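Local coordinates for protein SusD homolog (Bacteroides ovatus, PDB 4F53) that probably binds mucin O-glycans at the cell surface as a SusD-like, TPR-like outer-membrane lipoprotein serving glycan uptake, at residues G60-S65 with S259-S264; P98-L103 with L115-R120; D108-L113 with I167-K172; K146-S151 with R489-A494; A281-S286 with E300-L305. One frame throughout, in Å; residues are numbered along the deposited sequence. Where two conformers were deposited one is given.

Contact 1 (G60-S65 with S259-S264)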
# COMPACT_ATOMS: atom_id res chain seq x y z
N GLY A 60 -8.22 2.02 -3.71
CA GLY A 60 -9.01 3.10 -4.29
C GLY A 60 -8.21 4.00 -5.21
O GLY A 60 -8.71 5.06 -5.60
N TYR A 61 -6.96 3.64 -5.53
CA TYR A 61 -6.08 4.49 -6.38
C TYR A 61 -6.19 4.22 -7.89
O TYR A 61 -6.05 5.14 -8.68
CB TYR A 61 -4.60 4.30 -6.03
CG TYR A 61 -4.11 4.80 -4.68
CD1 TYR A 61 -4.67 5.93 -4.10
CD2 TYR A 61 -3.00 4.23 -4.07
CE1 TYR A 61 -4.20 6.43 -2.88
CE2 TYR A 61 -2.55 4.69 -2.84
CZ TYR A 61 -3.13 5.81 -2.26
OH TYR A 61 -2.65 6.29 -1.07
N VAL A 62 -6.36 2.94 -8.28
CA VAL A 62 -6.26 2.56 -9.69
C VAL A 62 -7.53 1.96 -10.21
O VAL A 62 -8.14 1.14 -9.54
CB VAL A 62 -5.06 1.57 -9.90
CG1 VAL A 62 -4.92 1.15 -11.37
CG2 VAL A 62 -3.75 2.18 -9.40
N ALA A 63 -7.86 2.31 -11.47
CA ALA A 63 -8.99 1.70 -12.16
C ALA A 63 -8.44 0.98 -13.37
O ALA A 63 -7.88 1.63 -14.25
CB ALA A 63 -10.01 2.76 -12.56
N ASP A 64 -8.58 -0.34 -13.41
CA ASP A 64 -8.20 -1.16 -14.57
C ASP A 64 -8.97 -0.64 -15.79
O ASP A 64 -10.13 -0.24 -15.67
CB ASP A 64 -8.47 -2.65 -14.30
CG ASP A 64 -7.79 -3.18 -13.02
OD1 ASP A 64 -6.60 -2.83 -12.77
OD2 ASP A 64 -8.46 -3.95 -12.25
N SER A 65 -8.28 -0.55 -16.94
CA SER A 65 -8.80 0.01 -18.20
C SER A 65 -8.43 -0.87 -19.41
O SER A 65 -8.21 -0.37 -20.51
CB SER A 65 -8.28 1.43 -18.41
OG SER A 65 -6.86 1.45 -18.41
N SER A 259 -1.64 1.06 -21.21
CA SER A 259 -2.95 1.64 -20.91
C SER A 259 -3.89 0.58 -20.28
O SER A 259 -5.11 0.60 -20.49
CB SER A 259 -3.58 2.30 -22.14
OG SER A 259 -2.83 3.44 -22.53
N ASP A 260 -3.32 -0.34 -19.48
CA ASP A 260 -4.03 -1.37 -18.73
C ASP A 260 -4.65 -0.76 -17.48
O ASP A 260 -5.57 -1.36 -16.90
CB ASP A 260 -3.09 -2.52 -18.31
CG ASP A 260 -2.85 -3.59 -19.35
OD1 ASP A 260 -3.65 -3.67 -20.31
OD2 ASP A 260 -1.87 -4.34 -19.20
N ALA A 261 -4.12 0.40 -17.05
CA ALA A 261 -4.54 1.10 -15.83
C ALA A 261 -4.79 2.60 -16.08
O ALA A 261 -4.14 3.22 -16.92
CB ALA A 261 -3.47 0.94 -14.75
N ARG A 262 -5.73 3.16 -15.31
CA ARG A 262 -6.03 4.59 -15.32
C ARG A 262 -6.19 5.04 -13.87
O ARG A 262 -6.29 4.19 -12.98
CB ARG A 262 -7.29 4.92 -16.17
CG ARG A 262 -7.02 4.88 -17.69
CD ARG A 262 -6.05 5.97 -18.09
NE ARG A 262 -5.70 5.99 -19.50
CZ ARG A 262 -4.61 5.42 -20.02
NH1 ARG A 262 -3.81 4.69 -19.26
NH2 ARG A 262 -4.34 5.55 -21.31
N ILE A 263 -6.19 6.35 -13.62
CA ILE A 263 -6.43 6.88 -12.26
C ILE A 263 -7.89 6.57 -11.90
O ILE A 263 -8.76 6.64 -12.78
CB ILE A 263 -6.10 8.40 -12.21
CG1 ILE A 263 -4.62 8.68 -12.54
CG2 ILE A 263 -6.51 9.08 -10.86
CD1 ILE A 263 -3.57 8.05 -11.60
N SER A 264 -8.15 6.24 -10.64
CA SER A 264 -9.51 5.96 -10.15
C SER A 264 -10.34 7.22 -10.09
O SER A 264 -9.83 8.34 -9.89
CB SER A 264 -9.45 5.33 -8.76
OG SER A 264 -9.02 6.28 -7.80
O HOH W 1 -4.69 -2.58 -14.58
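Ala-63 and Arg-262 form the antiparallel hydrogen-bonded pair at the middle of a two-stranded ribbon: Ala-63 N gives a nearly straight bond (174°) to Arg-262 O at 2.9 Å, and Arg-262 N returns one to Ala-63 O. Serines finish both ends. Ser-264 OG donates to Gly-60 O at a short, doubtful 2.5 Å and accepts from Leu-267 N as N-cap of helix 265-273; Ser-65 OG donates to Ser-259 O at 2.8 Å, from above the carbonyl plane. A short hydroxyl suits these spots, reaching a backbone carbonyl close at hand. On the face of Ala-261, its CB meets Val-62 CG1 at 3.7 Å; on the other, Arg-262 lays CG against Ser-65 OG at 3.5 Å. A bend at chi2 (-65°) turns the guanidinium back along its own segment, where NH1 bonds Ala-261 O and NH2 bonds Ser-259 OG. A leucine in place of Arg-262 would probably leave those acceptors, and Gln-319 O beyond them, without their donors. A water joins Asp-64 OD1 to Asp-260 O, and Asp-64 also pairs with Arg-74. The ribbon follows the Schellman turn at Gly-60; Val-62 and Ala-261 pack on helices 44-58 and 250-257, Asp-64 on the former.

Contact 2 (P98-L103 with L115-R120)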
# COMPACT_ATOMS: atom_id res chain seq x y z
N PRO A 98 15.00 -17.86 -1.41
CA PRO A 98 16.29 -18.46 -1.82
C PRO A 98 17.47 -17.49 -1.63
O PRO A 98 18.48 -17.90 -1.07
CB PRO A 98 16.04 -18.83 -3.29
CG PRO A 98 14.58 -19.01 -3.39
CD PRO A 98 14.01 -17.93 -2.50
N ASP A 99 17.30 -16.18 -1.98
CA ASP A 99 18.36 -15.18 -1.81
C ASP A 99 18.62 -14.86 -0.34
O ASP A 99 19.77 -14.68 0.06
CB ASP A 99 18.04 -13.89 -2.58
CG ASP A 99 18.28 -13.97 -4.08
OD1 ASP A 99 18.70 -15.05 -4.57
OD2 ASP A 99 18.08 -12.95 -4.77
N TYR A 100 17.54 -14.80 0.47
CA TYR A 100 17.62 -14.53 1.90
C TYR A 100 18.46 -15.62 2.60
O TYR A 100 19.40 -15.30 3.34
CB TYR A 100 16.21 -14.42 2.50
CG TYR A 100 16.15 -14.40 4.00
CD1 TYR A 100 16.36 -13.23 4.72
CD2 TYR A 100 15.87 -15.56 4.72
CE1 TYR A 100 16.30 -13.20 6.11
CE2 TYR A 100 15.81 -15.55 6.11
CZ TYR A 100 16.03 -14.37 6.80
OH TYR A 100 15.96 -14.39 8.17
N PHE A 101 18.15 -16.89 2.34
CA PHE A 101 18.89 -18.00 2.95
C PHE A 101 20.34 -18.03 2.45
O PHE A 101 21.25 -18.31 3.24
CB PHE A 101 18.19 -19.35 2.67
CG PHE A 101 16.85 -19.49 3.36
CD1 PHE A 101 16.73 -19.33 4.73
CD2 PHE A 101 15.72 -19.88 2.64
CE1 PHE A 101 15.50 -19.48 5.37
CE2 PHE A 101 14.49 -20.03 3.28
CZ PHE A 101 14.38 -19.82 4.64
N ASN A 102 20.56 -17.68 1.17
CA ASN A 102 21.88 -17.66 0.57
C ASN A 102 22.75 -16.57 1.22
O ASN A 102 23.88 -16.87 1.61
CB ASN A 102 21.79 -17.48 -0.94
CG ASN A 102 23.06 -17.76 -1.68
OD1 ASN A 102 24.04 -18.29 -1.14
ND2 ASN A 102 23.08 -17.39 -2.94
N LEU A 103 22.21 -15.33 1.38
CA LEU A 103 22.89 -14.19 2.02
C LEU A 103 23.34 -14.54 3.44
O LEU A 103 24.44 -14.15 3.83
CB LEU A 103 21.99 -12.94 2.04
CG LEU A 103 22.64 -11.61 2.49
CD1 LEU A 103 22.04 -10.44 1.76
CD2 LEU A 103 22.49 -11.39 3.99
N LEU A 115 19.92 -5.68 7.78
CA LEU A 115 19.22 -5.11 6.63
C LEU A 115 18.40 -6.19 5.90
O LEU A 115 17.26 -5.95 5.54
CB LEU A 115 20.21 -4.45 5.68
CG LEU A 115 20.76 -3.11 6.11
CD1 LEU A 115 21.93 -2.75 5.26
CD2 LEU A 115 19.69 -2.03 6.06
N ALA A 116 18.97 -7.40 5.73
CA ALA A 116 18.28 -8.54 5.11
C ALA A 116 17.00 -8.87 5.89
O ALA A 116 15.95 -9.05 5.28
CB ALA A 116 19.21 -9.76 5.06
N GLU A 117 17.08 -8.87 7.24
CA GLU A 117 15.94 -9.10 8.13
C GLU A 117 14.92 -7.96 8.04
O GLU A 117 13.72 -8.23 8.10
CB GLU A 117 16.39 -9.27 9.59
CG GLU A 117 15.41 -10.10 10.42
CD GLU A 117 15.26 -11.54 9.96
OE1 GLU A 117 16.21 -12.09 9.37
OE2 GLU A 117 14.16 -12.11 10.17
N LEU A 118 15.39 -6.70 7.92
CA LEU A 118 14.51 -5.53 7.77
C LEU A 118 13.67 -5.67 6.48
O LEU A 118 12.47 -5.44 6.52
CB LEU A 118 15.31 -4.22 7.77
CG LEU A 118 14.51 -2.90 7.60
CD1 LEU A 118 13.54 -2.68 8.74
CD2 LEU A 118 15.44 -1.71 7.49
N TYR A 119 14.30 -6.10 5.36
CA TYR A 119 13.63 -6.29 4.07
C TYR A 119 12.61 -7.41 4.19
O TYR A 119 11.49 -7.23 3.74
CB TYR A 119 14.64 -6.59 2.94
CG TYR A 119 15.71 -5.53 2.75
CD1 TYR A 119 15.45 -4.19 3.07
CD2 TYR A 119 16.96 -5.85 2.24
CE1 TYR A 119 16.42 -3.20 2.87
CE2 TYR A 119 17.94 -4.87 2.06
CZ TYR A 119 17.66 -3.55 2.36
OH TYR A 119 18.64 -2.61 2.19
N ARG A 120 12.98 -8.51 4.87
CA ARG A 120 12.09 -9.65 5.17
C ARG A 120 10.83 -9.19 5.91
O ARG A 120 9.74 -9.58 5.53
CB ARG A 120 12.83 -10.69 6.00
CG ARG A 120 12.08 -11.99 6.08
CD ARG A 120 12.69 -12.84 7.16
NE ARG A 120 11.96 -14.09 7.29
CZ ARG A 120 11.96 -14.84 8.38
NH1 ARG A 120 12.66 -14.47 9.45
NH2 ARG A 120 11.26 -15.97 8.42
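Ala-116 opens the contact from helix 110-131, its CB set against Leu-103 CD2 in one of that leucine's two conformers and beside the ring of Tyr-100. A methyl fits here because the backbones come nearest at this point, with the CA atoms of Tyr-100 and Ala-116 6.8 Å apart. Even so, the local helix axes stay 10.8 Å apart, a wide spacing that a tyrosine can span. The next residue, Glu-117, bends at chi2 (63°), which brings its carboxylate round to the phenol of Tyr-100. Tyr-100 OH donates to the syn lone pair of Glu-117 OE1 at 2.6 Å, near the plane of the ring, and is also bonded to Lys-104 NZ. The two helices, 82-106 and 110-131, are consecutive and run antiparallel at 160°, the helical hairpin from which TPR-like folds are built. Past Tyr-119, which turns to helix 25-37, Arg-120 returns to the interface. Its chain is extended from CG to NE, carrying CD to within 3.7 Å of Tyr-100 CZ and the guanidinium past the phenol, the two planes 30° apart. NH1 donates to Glu-117 OE2 at 2.9 Å in the guanidinium plane, a salt bridge that leaves OE1 to the tyrosine and is likely to hold the carboxylate against rotation. Tyr-97 takes a bond from Arg-120 NE, and Tyr-136 makes a cation-pi contact with its guanidinium.

Contact 3 (D108-L113 with I167-K172)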
# COMPACT_ATOMS: atom_id res chain seq x y z
N ASP A 108 28.50 -12.91 7.50
CA ASP A 108 28.48 -12.92 8.96
C ASP A 108 28.40 -11.47 9.48
O ASP A 108 28.34 -11.26 10.69
CB ASP A 108 29.72 -13.63 9.50
CG ASP A 108 29.83 -15.08 9.09
OD1 ASP A 108 28.98 -15.89 9.53
OD2 ASP A 108 30.79 -15.42 8.34
N ASP A 109 28.39 -10.49 8.54
CA ASP A 109 28.32 -9.05 8.81
C ASP A 109 26.95 -8.69 9.38
O ASP A 109 25.93 -8.78 8.69
CB ASP A 109 28.61 -8.23 7.53
CG ASP A 109 28.63 -6.71 7.66
OD1 ASP A 109 28.55 -6.20 8.80
OD2 ASP A 109 28.76 -6.04 6.62
N GLU A 110 26.95 -8.26 10.64
CA GLU A 110 25.81 -7.87 11.45
C GLU A 110 24.93 -6.81 10.76
O GLU A 110 23.71 -6.87 10.87
CB GLU A 110 26.32 -7.33 12.80
CG GLU A 110 25.28 -7.27 13.90
CD GLU A 110 25.76 -6.70 15.23
OE1 GLU A 110 26.81 -6.01 15.24
OE2 GLU A 110 25.08 -6.93 16.25
N LEU A 111 25.54 -5.86 10.04
CA LEU A 111 24.81 -4.81 9.37
C LEU A 111 24.01 -5.36 8.18
O LEU A 111 22.82 -5.02 8.02
CB LEU A 111 25.77 -3.68 8.93
CG LEU A 111 25.15 -2.49 8.17
CD1 LEU A 111 24.08 -1.78 8.99
CD2 LEU A 111 26.20 -1.49 7.79
N PHE A 112 24.63 -6.23 7.36
CA PHE A 112 24.00 -6.82 6.18
C PHE A 112 22.92 -7.83 6.55
O PHE A 112 21.92 -7.94 5.86
CB PHE A 112 25.06 -7.43 5.25
CG PHE A 112 25.51 -6.46 4.19
CD1 PHE A 112 26.44 -5.46 4.49
CD2 PHE A 112 24.98 -6.51 2.90
CE1 PHE A 112 26.83 -4.52 3.51
CE2 PHE A 112 25.39 -5.59 1.92
CZ PHE A 112 26.30 -4.60 2.23
N LEU A 113 23.10 -8.54 7.67
CA LEU A 113 22.12 -9.52 8.15
C LEU A 113 20.92 -8.79 8.76
O LEU A 113 19.79 -9.27 8.62
CB LEU A 113 22.75 -10.48 9.16
CG LEU A 113 23.86 -11.37 8.62
CD1 LEU A 113 24.72 -11.90 9.75
CD2 LEU A 113 23.31 -12.47 7.69
N ILE A 167 16.95 -2.15 14.97
CA ILE A 167 17.07 -0.74 15.36
C ILE A 167 18.37 -0.54 16.21
O ILE A 167 19.11 0.42 15.97
CB ILE A 167 15.77 -0.29 16.08
CG1 ILE A 167 14.61 -0.15 15.06
CG2 ILE A 167 15.98 1.02 16.87
CD1 ILE A 167 13.20 -0.13 15.65
N THR A 168 18.63 -1.44 17.19
CA THR A 168 19.81 -1.44 18.06
C THR A 168 21.09 -1.55 17.21
O THR A 168 22.01 -0.77 17.40
CB THR A 168 19.71 -2.55 19.12
OG1 THR A 168 18.56 -2.29 19.94
CG2 THR A 168 20.97 -2.67 20.01
N VAL A 169 21.12 -2.49 16.24
CA VAL A 169 22.26 -2.69 15.34
C VAL A 169 22.48 -1.43 14.47
O VAL A 169 23.60 -0.94 14.40
CB VAL A 169 22.10 -3.98 14.47
CG1 VAL A 169 23.15 -4.04 13.36
CG2 VAL A 169 22.17 -5.23 15.35
N LEU A 170 21.43 -0.88 13.87
CA LEU A 170 21.57 0.30 13.00
C LEU A 170 22.02 1.55 13.78
O LEU A 170 22.75 2.38 13.21
CB LEU A 170 20.27 0.58 12.26
CG LEU A 170 19.82 -0.47 11.24
CD1 LEU A 170 18.46 -0.12 10.68
CD2 LEU A 170 20.83 -0.65 10.11
N GLY A 171 21.58 1.66 15.04
CA GLY A 171 21.94 2.73 15.97
C GLY A 171 23.42 2.76 16.31
O GLY A 171 24.02 3.84 16.28
N LYS A 172 24.02 1.57 16.61
CA LYS A 172 25.43 1.49 16.98
C LYS A 172 26.35 1.80 15.78
O LYS A 172 27.43 2.32 16.01
CB LYS A 172 25.80 0.17 17.67
CG LYS A 172 25.85 -1.08 16.81
CD LYS A 172 26.14 -2.29 17.69
CE LYS A 172 26.85 -3.39 16.96
NZ LYS A 172 28.27 -3.05 16.66
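Leu-111 and Val-169 mark the closest approach of the two backbones, their CA atoms 6.8 Å apart, where the first turn of helix 110-131 meets a turn of helix 152-173. Asp-109 is the N-cap of the first helix: its OD1 accepts from Leu-111 N at 3.3 Å, approached from above the carboxylate plane. Aspartate suits that position because its short acidic side chain can reach a backbone N-H that has no carbonyl a turn earlier to bond.

Deeper in the interface, Leu-111 CD1 meets Leu-170 CD2 at 3.6 Å, the two side chains crossing at about a right angle, and Phe-178 from a loop also packs on Leu-111. Leucine fits both places, since a branched apolar end can reach across although neither residue aims its CB straight at the partner. The pairing joins two helices of the alpha-helical, TPR-like part of the SusD fold, with helix 190-207 packing on Ile-167 of the second.

Nearer the solvent, Glu-110 stretches over Val-169. Its CG is about equally far from both methyls, 3.9 Å from Val-169 CG1, while OE2 rests 3.5 Å from CG2. Val-169 offers both branches because CG1 is anti to the backbone N (chi1 169°) and CG2 stands beside that N. At the outer edge, Lys-172 crosses the glutamate at about a right angle; in one of two conformers its NZ makes a long salt bridge with Glu-110 OE1, 3.6 Å, of doubtful strength.

Contact 4 (K146-S151 with R489-A494)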
# COMPACT_ATOMS: atom_id res chain seq x y z
N LYS A 146 6.11 -24.21 1.87
CA LYS A 146 5.67 -25.55 2.26
C LYS A 146 6.12 -25.78 3.70
O LYS A 146 7.03 -26.58 3.99
CB LYS A 146 6.20 -26.62 1.28
CG LYS A 146 5.47 -27.96 1.37
CD LYS A 146 6.19 -29.02 0.56
CE LYS A 146 5.37 -30.26 0.33
NZ LYS A 146 5.83 -30.99 -0.89
N SER A 147 5.48 -25.04 4.62
CA SER A 147 5.79 -25.03 6.04
C SER A 147 4.54 -24.72 6.89
O SER A 147 3.56 -24.17 6.35
CB SER A 147 6.85 -23.95 6.30
OG SER A 147 7.96 -24.04 5.43
N PRO A 148 4.57 -24.98 8.24
CA PRO A 148 3.44 -24.55 9.10
C PRO A 148 3.28 -23.02 9.11
O PRO A 148 4.27 -22.28 8.97
CB PRO A 148 3.82 -25.08 10.48
CG PRO A 148 4.86 -26.16 10.21
CD PRO A 148 5.61 -25.67 9.03
N TYR A 149 2.04 -22.54 9.24
CA TYR A 149 1.69 -21.11 9.25
C TYR A 149 1.62 -20.55 10.67
O TYR A 149 1.05 -21.18 11.56
CB TYR A 149 0.33 -20.88 8.56
CG TYR A 149 0.26 -21.05 7.06
CD1 TYR A 149 0.86 -22.15 6.44
CD2 TYR A 149 -0.51 -20.20 6.27
CE1 TYR A 149 0.78 -22.34 5.06
CE2 TYR A 149 -0.64 -20.40 4.90
CZ TYR A 149 0.01 -21.47 4.30
OH TYR A 149 -0.10 -21.68 2.95
N ASP A 150 2.19 -19.36 10.87
CA ASP A 150 2.10 -18.65 12.13
C ASP A 150 0.83 -17.85 12.12
O ASP A 150 0.44 -17.36 11.06
CB ASP A 150 3.28 -17.67 12.32
CG ASP A 150 4.69 -18.22 12.39
OD1 ASP A 150 4.85 -19.44 12.53
OD2 ASP A 150 5.64 -17.41 12.30
N SER A 151 0.25 -17.61 13.29
CA SER A 151 -0.89 -16.71 13.40
C SER A 151 -0.41 -15.29 13.01
O SER A 151 0.79 -15.02 13.10
CB SER A 151 -1.46 -16.75 14.81
OG SER A 151 -0.56 -16.23 15.77
N ARG A 489 -1.77 -29.42 2.66
CA ARG A 489 -3.11 -29.53 3.25
C ARG A 489 -3.17 -29.37 4.78
O ARG A 489 -3.97 -28.57 5.25
CB ARG A 489 -3.79 -30.86 2.85
CG ARG A 489 -5.30 -30.88 3.12
CD ARG A 489 -6.09 -31.90 2.32
NE ARG A 489 -6.26 -31.50 0.92
CZ ARG A 489 -7.17 -30.63 0.48
NH1 ARG A 489 -8.00 -30.05 1.33
NH2 ARG A 489 -7.24 -30.33 -0.81
N GLU A 490 -2.37 -30.14 5.55
CA GLU A 490 -2.43 -30.09 7.01
C GLU A 490 -2.17 -28.70 7.53
O GLU A 490 -2.99 -28.18 8.30
CB GLU A 490 -1.46 -31.10 7.65
CG GLU A 490 -2.16 -32.35 8.14
CD GLU A 490 -1.41 -33.13 9.20
OE1 GLU A 490 -0.88 -32.51 10.15
OE2 GLU A 490 -1.38 -34.38 9.10
N SER A 491 -1.08 -28.09 7.08
CA SER A 491 -0.66 -26.74 7.46
C SER A 491 -1.65 -25.67 7.00
O SER A 491 -1.91 -24.74 7.77
CB SER A 491 0.72 -26.45 6.89
OG SER A 491 1.69 -27.28 7.50
N VAL A 492 -2.21 -25.81 5.78
CA VAL A 492 -3.15 -24.81 5.22
C VAL A 492 -4.49 -24.88 5.98
O VAL A 492 -5.07 -23.85 6.31
CB VAL A 492 -3.32 -24.88 3.67
CG1 VAL A 492 -4.27 -23.80 3.16
CG2 VAL A 492 -1.97 -24.71 2.98
N GLU A 493 -4.95 -26.10 6.29
CA GLU A 493 -6.21 -26.31 7.01
C GLU A 493 -6.11 -25.81 8.44
O GLU A 493 -7.08 -25.28 8.96
CB GLU A 493 -6.63 -27.77 6.96
CG GLU A 493 -7.22 -28.09 5.59
CD GLU A 493 -7.82 -29.46 5.38
OE1 GLU A 493 -7.97 -30.22 6.37
OE2 GLU A 493 -8.18 -29.75 4.22
N ALA A 494 -4.92 -25.93 9.05
CA ALA A 494 -4.66 -25.43 10.39
C ALA A 494 -4.61 -23.89 10.34
O ALA A 494 -5.12 -23.23 11.25
CB ALA A 494 -3.36 -26.03 10.93
O HOH W 2 -0.39 -23.99 9.79
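Tyr-149 and Ser-491 meet in a small, partly buried packing contact that lays the loop between helices 110-131 and 152-173 against the first turns of helix 489-502, near the end of the chain. Across it the protein makes no direct hydrogen bond. Instead a single water accepts from Tyr-149 N at 2.9 Å and donates to Ser-491 O at 2.6 Å. The backbones draw close at Pro-148, whose CA lies 3.6 Å from Ser-491 OG; a serine is small enough to let the extended loop in, and its CB rests 3.7 Å from Ser-147 O. Tyr-149 sets CG beside its backbone N (chi1 -71°), which runs the ring alongside Val-492, both side chains pointing the same way. Val-492 CG2 comes 3.6 Å from the phenol oxygen and 4.0 Å from CZ, while Tyr-480 meets the ring edge-to-face. With Tyr-149 cut back to an alanine, Val-492 is likely to lose its cover and Tyr-480 its aromatic partner. Asn-488, just before the helix, bonds Ser-147 O and so anchors the loop a little farther along. Between 146-151 and 489-494 themselves, with one bridging water and otherwise van der Waals contact, the joint probably depends on the fit of shapes more than on directional bonds.

Contact 5 (A281-S286 with E300-L305)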
# COMPACT_ATOMS: atom_id res chain seq x y z
N ALA A 281 0.99 16.96 -10.09
CA ALA A 281 2.18 16.16 -9.82
C ALA A 281 1.93 14.67 -10.06
O ALA A 281 2.85 13.94 -10.43
CB ALA A 281 2.69 16.40 -8.41
N TYR A 282 0.69 14.20 -9.87
CA TYR A 282 0.30 12.78 -9.94
C TYR A 282 -0.17 12.32 -11.30
O TYR A 282 0.12 11.19 -11.70
CB TYR A 282 -0.86 12.50 -8.96
CG TYR A 282 -0.54 12.54 -7.49
CD1 TYR A 282 0.75 12.85 -7.04
CD2 TYR A 282 -1.50 12.22 -6.54
CE1 TYR A 282 1.07 12.81 -5.68
CE2 TYR A 282 -1.18 12.18 -5.18
CZ TYR A 282 0.10 12.49 -4.76
OH TYR A 282 0.41 12.48 -3.43
N TYR A 283 -0.99 13.13 -11.97
CA TYR A 283 -1.57 12.65 -13.20
C TYR A 283 -1.91 13.77 -14.16
O TYR A 283 -1.74 14.94 -13.83
CB TYR A 283 -2.83 11.79 -12.89
CG TYR A 283 -3.76 12.33 -11.82
CD1 TYR A 283 -4.59 13.41 -12.07
CD2 TYR A 283 -3.82 11.74 -10.55
CE1 TYR A 283 -5.45 13.91 -11.09
CE2 TYR A 283 -4.65 12.24 -9.56
CZ TYR A 283 -5.48 13.31 -9.84
OH TYR A 283 -6.38 13.76 -8.91
N ASP A 284 -2.41 13.40 -15.34
CA ASP A 284 -2.76 14.35 -16.39
C ASP A 284 -4.26 14.48 -16.54
O ASP A 284 -5.02 13.65 -16.06
CB ASP A 284 -2.17 13.87 -17.73
CG ASP A 284 -0.68 14.10 -17.88
OD1 ASP A 284 -0.23 15.22 -17.61
OD2 ASP A 284 0.01 13.20 -18.40
N LYS A 285 -4.69 15.52 -17.27
CA LYS A 285 -6.09 15.70 -17.62
C LYS A 285 -6.46 14.61 -18.65
O LYS A 285 -5.59 13.97 -19.26
CB LYS A 285 -6.36 17.11 -18.15
CG LYS A 285 -6.12 18.18 -17.08
CD LYS A 285 -6.83 19.46 -17.42
CE LYS A 285 -6.43 20.55 -16.45
NZ LYS A 285 -7.02 21.86 -16.84
N SER A 286 -7.75 14.36 -18.76
CA SER A 286 -8.32 13.37 -19.67
C SER A 286 -7.96 13.67 -21.14
O SER A 286 -7.64 14.81 -21.47
CB SER A 286 -9.83 13.33 -19.48
OG SER A 286 -10.39 14.61 -19.76
N GLU A 300 -12.21 18.40 -21.34
CA GLU A 300 -11.14 17.62 -20.70
C GLU A 300 -10.92 18.15 -19.29
O GLU A 300 -11.01 19.36 -19.08
CB GLU A 300 -9.82 17.64 -21.51
CG GLU A 300 -9.97 17.22 -22.97
CD GLU A 300 -10.34 15.80 -23.37
OE1 GLU A 300 -10.61 14.96 -22.48
OE2 GLU A 300 -10.36 15.53 -24.59
N SER A 301 -10.69 17.25 -18.31
CA SER A 301 -10.47 17.63 -16.91
C SER A 301 -9.71 16.55 -16.19
O SER A 301 -9.39 15.53 -16.79
CB SER A 301 -11.81 17.87 -16.22
OG SER A 301 -12.61 16.70 -16.27
N TYR A 302 -9.47 16.74 -14.90
CA TYR A 302 -8.91 15.68 -14.05
C TYR A 302 -10.06 14.77 -13.69
O TYR A 302 -10.95 15.19 -12.94
CB TYR A 302 -8.21 16.23 -12.81
CG TYR A 302 -6.96 17.00 -13.14
CD1 TYR A 302 -5.82 16.36 -13.62
CD2 TYR A 302 -6.88 18.38 -12.90
CE1 TYR A 302 -4.63 17.05 -13.86
CE2 TYR A 302 -5.68 19.08 -13.11
CZ TYR A 302 -4.57 18.41 -13.60
OH TYR A 302 -3.41 19.09 -13.86
N VAL A 303 -10.13 13.59 -14.33
CA VAL A 303 -11.25 12.69 -14.12
C VAL A 303 -10.80 11.24 -14.31
O VAL A 303 -10.29 10.86 -15.37
CB VAL A 303 -12.49 13.08 -14.98
CG1 VAL A 303 -12.20 13.06 -16.49
CG2 VAL A 303 -13.71 12.22 -14.61
N GLY A 304 -10.96 10.46 -13.26
CA GLY A 304 -10.56 9.07 -13.25
C GLY A 304 -11.63 8.15 -13.80
O GLY A 304 -12.72 8.59 -14.16
N LEU A 305 -11.30 6.87 -13.86
CA LEU A 305 -12.23 5.85 -14.32
C LEU A 305 -12.79 5.09 -13.09
O LEU A 305 -12.11 4.96 -12.07
CB LEU A 305 -11.46 4.92 -15.28
CG LEU A 305 -12.18 3.77 -15.96
CD1 LEU A 305 -13.22 4.28 -16.95
CD2 LEU A 305 -11.19 2.88 -16.65
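Lys-285 crosses the face of Tyr-302 obliquely, and its chain can be followed outward. CB sits 3.7 Å from Ser-301 O. CG, set beside the backbone N (chi1 -65°), stands over the middle of the Tyr-302 ring, 3.8 Å from its centroid and 12° off the normal, a CH-pi contact. CD passes Ser-301 CA, and CE returns to the ring at 3.7 Å from Tyr-302 CE2. NZ is carried on past the ring by the extended chain. A lysine suits this exposed position because its long methylene run can cover an aromatic face while the charge stays near water. Tyr-302 is also approached by Tyr-283, whose CE1 lies 3.5 Å from Tyr-302 CD1; the latter is at the edge of the Tyr-283 ring, and the two planes are 67° apart. The motif is an irregular pairing of two extended loop segments, one leaving the short helix 279-282 and the other leading on toward strand 332-335, with a serine doing the polar work. Ser-286 N donates to Ser-301 O at 2.8 Å, and Ser-286 OG accepts from Ser-301 N at 3.0 Å while donating to Glu-300 OE1 at 2.8 Å. Glu-300 bends at chi2 to meet that hydroxyl with the anti lone pair of OE1, and its carboxylate also accepts from the backbone N atoms of Phe-288 and Gly-289. Behind the serine, Val-303 CG1 packs on Ser-286 CB.

Contacts 1 and 2 are buried, whereas contacts 3, 4 and 5 are partly exposed. Contacts 1 and 5 adjoin on one side of the chain's centre, their own centres 11 Å apart: Leu-305 N probably bonds Ile-263 O, and Tyr-283 packs on Ile-263. Both rely on backbone pairing with serine hydroxyls, regular in the ribbon and irregular in the loops. Across the protein's centre, contacts 2 and 3 share helix 110-131 and touch near Leu-103 and Leu-113. Each mixes apolar packing with charge, but the carboxylate of contact 2 is held by hydrogen bonds, that of contact 3 by a long ion pair in one conformer of Lys-172. Contact 4 stands apart, bridged by water.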